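Local coordinates for protein guanine nucleotide exchange factor p115rhogef (Homo sapiens, PDB 1IAP) that activates Rho-family GTPases by promoting guanine nucleotide exchange and, through the RGS-like domain described here, probably engages heterotrimeric G protein alpha subunits, at residues W127-E130 and L131-E135; Y145-R148 and E149-V152; L156-H159 and L160-Q164; L183-R186 and H187-V190. All coordinates share one frame; numbering follows the deposited sequence.

Contact 1: residues W127-E130 and L131-E135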
loop_
_atom_site.group_PDB
_atom_site.type_symbol
_atom_site.label_atom_id
_atom_site.label_comp_id
_atom_site.label_asym_id
_atom_site.label_seq_id
_atom_site.Cartn_x
_atom_site.Cartn_y
_atom_site.Cartn_z
ATOM N N TRP A 127 4.704 15.259 -7.078
ATOM C CA TRP A 127 3.377 15.431 -7.654
ATOM C C TRP A 127 2.431 16.425 -6.985
ATOM O O TRP A 127 1.217 16.287 -7.100
ATOM C CB TRP A 127 2.701 14.061 -7.749
ATOM C CG TRP A 127 3.528 13.066 -8.499
ATOM C CD1 TRP A 127 4.096 11.928 -8.003
ATOM C CD2 TRP A 127 3.883 13.123 -9.884
ATOM N NE1 TRP A 127 4.784 11.272 -8.995
ATOM C CE2 TRP A 127 4.669 11.982 -10.160
ATOM C CE3 TRP A 127 3.612 14.027 -10.921
ATOM C CZ2 TRP A 127 5.183 11.718 -11.431
ATOM C CZ3 TRP A 127 4.124 13.763 -12.187
ATOM C CH2 TRP A 127 4.902 12.619 -12.431
ATOM N N GLU A 128 2.978 17.427 -6.303
ATOM C CA GLU A 128 2.145 18.421 -5.639
ATOM C C GLU A 128 1.317 19.222 -6.645
ATOM O O GLU A 128 0.191 19.610 -6.354
ATOM C CB GLU A 128 3.003 19.342 -4.761
ATOM C CG GLU A 128 2.210 20.262 -3.824
ATOM C CD GLU A 128 1.206 19.524 -2.933
ATOM O OE1 GLU A 128 1.494 18.398 -2.477
ATOM O OE2 GLU A 128 0.114 20.079 -2.689
ATOM N N GLN A 129 1.865 19.448 -7.835
ATOM C CA GLN A 129 1.144 20.176 -8.870
ATOM C C GLN A 129 -0.136 19.424 -9.257
ATOM O O GLN A 129 -1.196 20.031 -9.408
ATOM C CB GLN A 129 2.016 20.372 -10.119
ATOM C CG GLN A 129 1.243 20.955 -11.295
ATOM C CD GLN A 129 1.989 20.883 -12.611
ATOM O OE1 GLN A 129 2.000 21.846 -13.370
ATOM N NE2 GLN A 129 2.597 19.733 -12.899
ATOM N N GLU A 130 -0.035 18.106 -9.400
ATOM C CA GLU A 130 -1.187 17.283 -9.773
ATOM C C GLU A 130 -2.245 17.289 -8.676
ATOM O O GLU A 130 -3.443 17.420 -8.949
ATOM C CB GLU A 130 -0.749 15.846 -10.094
ATOM C CG GLU A 130 -0.088 15.672 -11.470
ATOM C CD GLU A 130 1.195 16.474 -11.644
ATOM O OE1 GLU A 130 1.889 16.755 -10.641
ATOM O OE2 GLU A 130 1.518 16.826 -12.796
ATOM N N LEU A 131 -1.793 17.154 -7.434
ATOM C CA LEU A 131 -2.685 17.165 -6.275
ATOM C C LEU A 131 -3.371 18.522 -6.143
ATOM O O LEU A 131 -4.539 18.602 -5.758
ATOM C CB LEU A 131 -1.888 16.866 -5.002
ATOM C CG LEU A 131 -1.820 15.416 -4.514
ATOM C CD1 LEU A 131 -1.906 14.416 -5.659
ATOM C CD2 LEU A 131 -0.570 15.226 -3.665
ATOM N N ALA A 132 -2.631 19.586 -6.444
ATOM C CA ALA A 132 -3.173 20.946 -6.388
ATOM C C ALA A 132 -4.257 21.101 -7.438
ATOM O O ALA A 132 -5.322 21.644 -7.170
ATOM C CB ALA A 132 -2.071 21.969 -6.641
ATOM N N GLN A 133 -3.970 20.642 -8.654
ATOM C CA GLN A 133 -4.935 20.746 -9.741
ATOM C C GLN A 133 -6.227 19.988 -9.460
ATOM O O GLN A 133 -7.304 20.420 -9.874
ATOM C CB GLN A 133 -4.307 20.301 -11.059
ATOM C CG GLN A 133 -3.297 21.311 -11.597
ATOM C CD GLN A 133 -2.506 20.780 -12.765
ATOM O OE1 GLN A 133 -2.256 21.495 -13.736
ATOM N NE2 GLN A 133 -2.089 19.520 -12.676
ATOM N N LEU A 134 -6.128 18.871 -8.740
ATOM C CA LEU A 134 -7.314 18.091 -8.397
ATOM C C LEU A 134 -8.236 18.866 -7.452
ATOM O O LEU A 134 -9.454 18.673 -7.468
ATOM C CB LEU A 134 -6.921 16.753 -7.750
ATOM C CG LEU A 134 -6.541 15.605 -8.690
ATOM C CD1 LEU A 134 -5.880 14.445 -7.930
ATOM C CD2 LEU A 134 -7.788 15.138 -9.413
ATOM N N GLU A 135 -7.650 19.731 -6.625
ATOM C CA GLU A 135 -8.411 20.531 -5.667
ATOM C C GLU A 135 -9.488 21.367 -6.339
ATOM O O GLU A 135 -10.526 21.642 -5.750
ATOM C CB GLU A 135 -7.494 21.482 -4.888
ATOM C CG GLU A 135 -6.430 20.814 -4.037
ATOM C CD GLU A 135 -5.623 21.813 -3.209
ATOM O OE1 GLU A 135 -4.850 21.374 -2.332
ATOM O OE2 GLU A 135 -5.759 23.035 -3.423
HETATM O O HOH W 1 -0.153 18.458 -14.547
#
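Leu131 hangs from the carbonyl of Trp127, the N-cap residue of helix 128-135: Leu131 N donates to Trp127 O at 3.2 Å, a nearly straight bond (166° at the hydrogen), and opens the first helical turn. The tight side is built on helix 15-28, with Leu131 against His17 and Ala20 and Leu134 against Ala16 and His17. Glu130 is buried too. It bends at chi2 (61°), which swings its carboxylate back toward the start of the helix and sets OE1 at the edge of the Trp127 ring, in its plane, while Arg155 forms a salt bridge with OE2. At the margin Glu128 crosses Leu131 at about a right angle, Glu128 OE1 lying 4.0 Å from Leu131 CD2.

On the looser, solvent-facing side Gln129 and Gln133 run side by side with their amide planes only 2° apart, stacked, and Gln129 CG lies 3.9 Å from Gln133 NE2. Water 1 bridges the turn, donating to Glu130 OE2 and accepting from Gln133 NE2, each at 2.9 Å. Gln129 NE2 adds a weak bond to Glu130 OE2. The buried carboxylate is therefore probably ionised, and Glu128, paired with Arg120, places a second acidic group near the helix N-terminus, where the dipole would favour it.

Contact 2: residues Y145-R148 and E149-V152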
loop_
_atom_site.group_PDB
_atom_site.type_symbol
_atom_site.label_atom_id
_atom_site.label_comp_id
_atom_site.label_asym_id
_atom_site.label_seq_id
_atom_site.Cartn_x
_atom_site.Cartn_y
_atom_site.Cartn_z
ATOM N N TYR A 145 -15.491 12.920 -10.171
ATOM C CA TYR A 145 -14.276 13.327 -9.479
ATOM C C TYR A 145 -13.383 12.112 -9.285
ATOM O O TYR A 145 -12.173 12.184 -9.488
ATOM C CB TYR A 145 -14.573 13.951 -8.111
ATOM C CG TYR A 145 -13.302 14.308 -7.366
ATOM C CD1 TYR A 145 -13.015 13.752 -6.124
ATOM C CD2 TYR A 145 -12.368 15.184 -7.927
ATOM C CE1 TYR A 145 -11.818 14.058 -5.453
ATOM C CE2 TYR A 145 -11.173 15.499 -7.264
ATOM C CZ TYR A 145 -10.907 14.929 -6.032
ATOM O OH TYR A 145 -9.725 15.227 -5.387
ATOM N N GLU A 146 -13.990 11.003 -8.868
ATOM C CA GLU A 146 -13.245 9.772 -8.660
ATOM C C GLU A 146 -12.561 9.348 -9.947
ATOM O O GLU A 146 -11.434 8.861 -9.915
ATOM C CB GLU A 146 -14.164 8.660 -8.150
ATOM C CG GLU A 146 -14.627 8.864 -6.716
ATOM C CD GLU A 146 -15.617 7.810 -6.254
ATOM O OE1 GLU A 146 -16.205 7.112 -7.110
ATOM O OE2 GLU A 146 -15.815 7.688 -5.026
ATOM N N ALA A 147 -13.224 9.570 -11.084
ATOM C CA ALA A 147 -12.653 9.218 -12.385
ATOM C C ALA A 147 -11.398 10.055 -12.655
ATOM O O ALA A 147 -10.412 9.546 -13.185
ATOM C CB ALA A 147 -13.675 9.410 -13.500
ATOM N N ARG A 148 -11.448 11.338 -12.293
ATOM C CA ARG A 148 -10.305 12.235 -12.469
ATOM C C ARG A 148 -9.120 11.775 -11.623
ATOM O O ARG A 148 -7.971 11.830 -12.074
ATOM C CB ARG A 148 -10.669 13.680 -12.095
ATOM C CG ARG A 148 -11.461 14.427 -13.156
ATOM C CD ARG A 148 -11.674 15.881 -12.755
ATOM N NE ARG A 148 -12.259 16.686 -13.829
ATOM C CZ ARG A 148 -13.548 16.683 -14.164
ATOM N NH1 ARG A 148 -14.408 15.911 -13.513
ATOM N NH2 ARG A 148 -13.981 17.468 -15.142
ATOM N N GLU A 149 -9.410 11.313 -10.407
ATOM C CA GLU A 149 -8.378 10.829 -9.492
ATOM C C GLU A 149 -7.662 9.629 -10.101
ATOM O O GLU A 149 -6.435 9.578 -10.110
ATOM C CB GLU A 149 -8.979 10.394 -8.158
ATOM C CG GLU A 149 -9.597 11.475 -7.310
ATOM C CD GLU A 149 -10.000 10.939 -5.951
ATOM O OE1 GLU A 149 -11.004 10.212 -5.874
ATOM O OE2 GLU A 149 -9.297 11.220 -4.961
ATOM N N ARG A 150 -8.437 8.676 -10.620
ATOM C CA ARG A 150 -7.869 7.477 -11.236
ATOM C C ARG A 150 -7.013 7.815 -12.455
ATOM O O ARG A 150 -6.018 7.151 -12.717
ATOM C CB ARG A 150 -8.969 6.490 -11.652
ATOM C CG ARG A 150 -9.843 6.012 -10.520
ATOM C CD ARG A 150 -10.783 4.915 -10.993
ATOM N NE ARG A 150 -11.822 4.637 -10.006
ATOM C CZ ARG A 150 -13.073 5.079 -10.096
ATOM N NH1 ARG A 150 -13.444 5.815 -11.136
ATOM N NH2 ARG A 150 -13.949 4.799 -9.138
ATOM N N HIS A 151 -7.406 8.842 -13.203
ATOM C CA HIS A 151 -6.655 9.252 -14.387
ATOM C C HIS A 151 -5.269 9.740 -13.988
ATOM O O HIS A 151 -4.261 9.335 -14.575
ATOM C CB HIS A 151 -7.399 10.364 -15.141
ATOM C CG HIS A 151 -6.747 10.767 -16.428
ATOM N ND1 HIS A 151 -6.001 11.918 -16.558
ATOM C CD2 HIS A 151 -6.733 10.172 -17.645
ATOM C CE1 HIS A 151 -5.556 12.016 -17.797
ATOM N NE2 HIS A 151 -5.984 10.970 -18.478
ATOM N N VAL A 152 -5.232 10.615 -12.987
ATOM C CA VAL A 152 -3.983 11.177 -12.482
ATOM C C VAL A 152 -3.096 10.080 -11.903
ATOM O O VAL A 152 -1.897 10.022 -12.184
ATOM C CB VAL A 152 -4.273 12.251 -11.399
ATOM C CG1 VAL A 152 -2.989 12.655 -10.654
ATOM C CG2 VAL A 152 -4.917 13.467 -12.046
HETATM O O HOH W 2 -9.045 13.515 -3.206
HETATM O O HOH W 3 -11.154 7.411 -7.392
#
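Two turns near the start of the long helix 142-162, part of the all-helical RGS-like fold, bring Tyr145 and Glu149 together at i and i+4. The backbone bond Glu149 N to Tyr145 O, 3.0 Å, is one of four successive helical bonds here. Above it Glu149 lays its aliphatic stem over one face of the phenol: CG stands 4.1 Å from the centroid of the Tyr145 ring and 20° off its normal, a CH-pi contact. Tyr145 CG is anti to the backbone N (chi1 177°), which carries the ring forward along the helix; Glu149 CG, anti to its own carbonyl carbon, is turned back over it, and the extended chain beyond carries the carboxylate on. That group continues nearly parallel to the ring, the planes 18° apart, with Glu149 CD 3.6 Å from Tyr145 CE1. A glutamate suits this place because its methylenes can cover an aromatic face while its oxygens reach polar partners.

Those oxygens are well supplied. Water 2, lying at the ring edge, is 2.9 Å from Tyr145 OH and donates to Glu149 OE2; water 3 donates to Glu149 OE1 and to Glu146 O, tying the side chain to the backbone. Arg14 makes a salt bridge with OE2, so the buried carboxylate is probably kept charged. Toward solvent, Glu146 and Arg150 lie side by side, joined by a long salt bridge, Glu146 OE1 to Arg150 NH2 at 3.8 Å, while Arg150 NE bonds to Leu188 O.

Helix 128-135 packs on one part of this surface, Leu134 against Tyr145 and Glu130 against Val152, while Pro15 and Ala16 of helix 15-28 meet Glu149 and Val152.

Contact 3: residues L156-H159 and L160-Q164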
loop_
_atom_site.group_PDB
_atom_site.type_symbol
_atom_site.label_atom_id
_atom_site.label_comp_id
_atom_site.label_asym_id
_atom_site.label_seq_id
_atom_site.Cartn_x
_atom_site.Cartn_y
_atom_site.Cartn_z
ATOM N N LEU A 156 0.820 8.801 -12.665
ATOM C CA LEU A 156 1.838 8.749 -11.621
ATOM C C LEU A 156 2.404 7.338 -11.514
ATOM O O LEU A 156 3.597 7.171 -11.310
ATOM C CB LEU A 156 1.282 9.199 -10.269
ATOM C CG LEU A 156 0.521 10.528 -10.178
ATOM C CD1 LEU A 156 0.531 11.015 -8.739
ATOM C CD2 LEU A 156 1.120 11.571 -11.096
ATOM N N LEU A 157 1.549 6.330 -11.686
ATOM C CA LEU A 157 1.998 4.935 -11.626
ATOM C C LEU A 157 2.944 4.635 -12.790
ATOM O O LEU A 157 3.976 3.980 -12.619
ATOM C CB LEU A 157 0.798 3.979 -11.672
ATOM C CG LEU A 157 1.110 2.475 -11.553
ATOM C CD1 LEU A 157 1.994 2.214 -10.346
ATOM C CD2 LEU A 157 -0.188 1.686 -11.441
ATOM N N MET A 158 2.587 5.120 -13.975
ATOM C CA MET A 158 3.408 4.908 -15.158
ATOM C C MET A 158 4.782 5.523 -14.929
ATOM O O MET A 158 5.808 4.917 -15.245
ATOM C CB MET A 158 2.741 5.536 -16.384
ATOM C CG MET A 158 3.554 5.416 -17.666
ATOM S SD MET A 158 2.715 6.149 -19.084
ATOM C CE MET A 158 1.670 4.772 -19.593
ATOM N N HIS A 159 4.792 6.709 -14.330
ATOM C CA HIS A 159 6.033 7.409 -14.046
ATOM C C HIS A 159 6.896 6.673 -13.024
ATOM O O HIS A 159 8.116 6.611 -13.173
ATOM C CB HIS A 159 5.745 8.827 -13.561
ATOM C CG HIS A 159 6.952 9.711 -13.536
ATOM N ND1 HIS A 159 7.835 9.736 -12.479
ATOM C CD2 HIS A 159 7.416 10.608 -14.436
ATOM C CE1 HIS A 159 8.791 10.611 -12.728
ATOM N NE2 HIS A 159 8.561 11.154 -13.910
ATOM N N LEU A 160 6.267 6.106 -11.997
ATOM C CA LEU A 160 7.010 5.385 -10.974
ATOM C C LEU A 160 7.665 4.142 -11.566
ATOM O O LEU A 160 8.806 3.821 -11.234
ATOM C CB LEU A 160 6.097 5.014 -9.801
ATOM C CG LEU A 160 6.763 4.292 -8.622
ATOM C CD1 LEU A 160 8.045 5.009 -8.195
ATOM C CD2 LEU A 160 5.802 4.207 -7.463
ATOM N N GLU A 161 6.952 3.468 -12.468
ATOM C CA GLU A 161 7.480 2.271 -13.112
ATOM C C GLU A 161 8.691 2.611 -13.979
ATOM O O GLU A 161 9.679 1.861 -14.021
ATOM C CB GLU A 161 6.409 1.591 -13.964
ATOM C CG GLU A 161 6.875 0.262 -14.544
ATOM C CD GLU A 161 5.807 -0.447 -15.350
ATOM O OE1 GLU A 161 4.635 -0.456 -14.914
ATOM O OE2 GLU A 161 6.147 -1.006 -16.416
ATOM N N GLU A 162 8.612 3.747 -14.666
ATOM C CA GLU A 162 9.704 4.197 -15.519
ATOM C C GLU A 162 10.939 4.459 -14.664
ATOM O O GLU A 162 12.048 4.090 -15.048
ATOM C CB GLU A 162 9.307 5.460 -16.288
ATOM C CG GLU A 162 8.203 5.219 -17.308
ATOM C CD GLU A 162 7.828 6.455 -18.112
ATOM O OE1 GLU A 162 7.995 7.592 -17.613
ATOM O OE2 GLU A 162 7.350 6.276 -19.252
ATOM N N MET A 163 10.736 5.069 -13.498
ATOM C CA MET A 163 11.833 5.374 -12.580
ATOM C C MET A 163 12.042 4.259 -11.554
ATOM O O MET A 163 12.578 4.491 -10.464
ATOM C CB MET A 163 11.565 6.693 -11.852
ATOM C CG MET A 163 11.434 7.899 -12.769
ATOM S SD MET A 163 12.916 8.195 -13.763
ATOM C CE MET A 163 12.413 7.518 -15.364
ATOM N N GLN A 164 11.625 3.048 -11.916
ATOM C CA GLN A 164 11.733 1.880 -11.041
ATOM C C GLN A 164 13.093 1.716 -10.366
ATOM O O GLN A 164 13.166 1.418 -9.175
ATOM C CB GLN A 164 11.404 0.607 -11.821
ATOM C CG GLN A 164 11.424 -0.650 -10.978
ATOM C CD GLN A 164 11.258 -1.913 -11.791
ATOM O OE1 GLN A 164 10.546 -1.934 -12.794
ATOM N NE2 GLN A 164 11.914 -2.982 -11.358
#
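Leu156 O accepts from Leu160 N at 3.0 Å, and the Leu156 side chain packs on Trp127 and Met19. Leu157 O likewise accepts from Glu161 N at 3.0 Å, while its buried branches reach Met19 and Ile181; Leu160 packs on the same two residues, so three leucines provide the apolar side of this last part of the helix.

Met158 points outward. Its carbonyl takes the N-H of Glu162, whose methylene CG also rests 3.2 Å from Met158 O, and the carboxylate end of Glu162 passes OE2 within 4.2 Å of Met158 CG. His159 then accepts from Met163 N. Its CG is anti to the backbone N (chi1 -167°), which turns the imidazole forward along the helix, where His159 CE1 lies 3.8 Å from Met163 CG. The first torsion of Met163 and its bend at chi2 put SD 5.5 Å from the His159 ring centroid, an oblique sulfur-aromatic approach. The imidazole also meets Trp127 edge-to-face, a flat polar ring at the border of core and solvent.

Met163 is the first residue to leave helical angles, and Gln164 N makes a weak bond to Glu161 O. The whole is the amphipathic C-terminal end of helix 142-162, with leucines inward and acidic residues outward in a helical-bundle domain.

Contact 4: residues L183-R186 and H187-V190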
loop_
_atom_site.group_PDB
_atom_site.type_symbol
_atom_site.label_atom_id
_atom_site.label_comp_id
_atom_site.label_asym_id
_atom_site.label_seq_id
_atom_site.Cartn_x
_atom_site.Cartn_y
_atom_site.Cartn_z
ATOM N N LEU A 183 -0.784 -3.950 -7.873
ATOM C CA LEU A 183 -1.868 -4.786 -7.377
ATOM C C LEU A 183 -2.937 -3.978 -6.654
ATOM O O LEU A 183 -4.129 -4.117 -6.933
ATOM C CB LEU A 183 -1.318 -5.880 -6.452
ATOM C CG LEU A 183 -2.303 -6.957 -5.984
ATOM C CD1 LEU A 183 -2.802 -7.749 -7.185
ATOM C CD2 LEU A 183 -1.616 -7.883 -4.994
ATOM N N TYR A 184 -2.510 -3.101 -5.753
ATOM C CA TYR A 184 -3.452 -2.295 -4.995
ATOM C C TYR A 184 -4.147 -1.224 -5.840
ATOM O O TYR A 184 -5.327 -0.937 -5.633
ATOM C CB TYR A 184 -2.769 -1.655 -3.781
ATOM C CG TYR A 184 -3.756 -0.975 -2.863
ATOM C CD1 TYR A 184 -4.527 -1.718 -1.968
ATOM C CD2 TYR A 184 -3.960 0.399 -2.920
ATOM C CE1 TYR A 184 -5.484 -1.107 -1.159
ATOM C CE2 TYR A 184 -4.914 1.019 -2.113
ATOM C CZ TYR A 184 -5.668 0.259 -1.238
ATOM O OH TYR A 184 -6.602 0.867 -0.438
ATOM N N MET A 185 -3.412 -0.614 -6.765
ATOM C CA MET A 185 -3.990 0.419 -7.627
ATOM C C MET A 185 -5.104 -0.176 -8.489
ATOM O O MET A 185 -6.134 0.451 -8.712
ATOM C CB MET A 185 -2.910 1.058 -8.507
ATOM C CG MET A 185 -2.061 2.111 -7.790
ATOM S SD MET A 185 -3.063 3.559 -7.264
ATOM C CE MET A 185 -2.384 3.854 -5.604
ATOM N N ARG A 186 -4.896 -1.405 -8.945
ATOM C CA ARG A 186 -5.877 -2.115 -9.763
ATOM C C ARG A 186 -7.158 -2.290 -8.939
ATOM O O ARG A 186 -8.266 -2.224 -9.468
ATOM C CB ARG A 186 -5.299 -3.470 -10.151
ATOM C CG ARG A 186 -5.972 -4.171 -11.304
ATOM C CD ARG A 186 -5.102 -5.338 -11.743
ATOM N NE ARG A 186 -3.753 -4.885 -12.079
ATOM C CZ ARG A 186 -2.628 -5.453 -11.650
ATOM N NH1 ARG A 186 -2.667 -6.516 -10.855
ATOM N NH2 ARG A 186 -1.458 -4.942 -12.007
ATOM N N HIS A 187 -6.983 -2.449 -7.627
ATOM C CA HIS A 187 -8.090 -2.606 -6.688
ATOM C C HIS A 187 -8.894 -1.304 -6.584
ATOM O O HIS A 187 -10.084 -1.319 -6.274
ATOM C CB HIS A 187 -7.542 -3.001 -5.313
ATOM C CG HIS A 187 -8.592 -3.163 -4.260
ATOM N ND1 HIS A 187 -8.833 -2.207 -3.297
ATOM C CD2 HIS A 187 -9.455 -4.175 -4.009
ATOM C CE1 HIS A 187 -9.797 -2.624 -2.498
ATOM N NE2 HIS A 187 -10.192 -3.815 -2.909
ATOM N N LEU A 188 -8.232 -0.176 -6.835
ATOM C CA LEU A 188 -8.895 1.123 -6.786
ATOM C C LEU A 188 -9.439 1.521 -8.157
ATOM O O LEU A 188 -9.930 2.633 -8.334
ATOM C CB LEU A 188 -7.932 2.203 -6.280
ATOM C CG LEU A 188 -7.347 2.029 -4.876
ATOM C CD1 LEU A 188 -6.415 3.197 -4.568
ATOM C CD2 LEU A 188 -8.468 1.941 -3.840
ATOM N N GLY A 189 -9.345 0.611 -9.125
ATOM C CA GLY A 189 -9.837 0.893 -10.464
ATOM C C GLY A 189 -8.822 1.598 -11.347
ATOM O O GLY A 189 -9.141 2.016 -12.464
ATOM N N VAL A 190 -7.594 1.725 -10.850
ATOM C CA VAL A 190 -6.531 2.387 -11.593
ATOM C C VAL A 190 -5.887 1.398 -12.554
ATOM O O VAL A 190 -5.259 0.422 -12.138
ATOM C CB VAL A 190 -5.474 2.990 -10.638
ATOM C CG1 VAL A 190 -4.307 3.594 -11.418
ATOM C CG2 VAL A 190 -6.120 4.051 -9.760
#
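The rings of Tyr184 and His187 approach obliquely, neither stacked nor edge-to-face, with centroids 5.6 Å apart and planes at 34°; Tyr184 CE1 and His187 ND1 are the nearest ring atoms, at 4.1 Å. Leu188 also comes to the phenol at a slant, its CD1 3.6 Å from Tyr184 CE2. The polar ends of both rings turn to other parts of the chain: Tyr184 OH bonds to Lys12 O, and His187 NE2 to Ser45 OG.

Beneath these side chains helix 171-187 ends in a Schellman motif. Val190 N donates to Met185 O at 2.9 Å and Gly189 N to Arg186 O at 3.1 Å, with Gly189 as the C-prime residue. Its positive phi (86°) would jam a side chain against the preceding carbonyl, hence glycine. Met185 O takes a second donor, Leu188 N, also at 2.9 Å but from well above the carbonyl plane, on the face opposite Val190 N; it is the poorer, less straight bond.

The reversal folds Val190 back onto the helix, where its CB meets Met185 CB at 3.9 Å and its CG2 approaches the sulfur. Both side chains point the same way, an apolar pair buried against helix 15-28 and helix 142-162, Met185 meeting Leu18 and Leu157, and Val190 meeting Pro15 and Ala153.

Helix 142-162 joins the four sites: contacts 2 and 3 lie on it with centres about 17 Å apart, contact 1 packs against both, and contact 4 closes on it from helix 171-187. The centres of contacts 1 and 2 are about 12 Å apart, and Leu134 CD2 of the first lies 4.2 Å from Arg148 CB of the second. Toward contact 3, Trp127 CD2 comes 3.4 Å from Leu156 CD2. Arg150 NE of contact 2 lies 3.2 Å from Leu188 O of contact 4, a probable hydrogen bond, and Leu157 CD2 of contact 3 touches Met185 CB at 4.1 Å. Contacts 1 and 4 do not touch; their nearest atoms are about 11 Å apart.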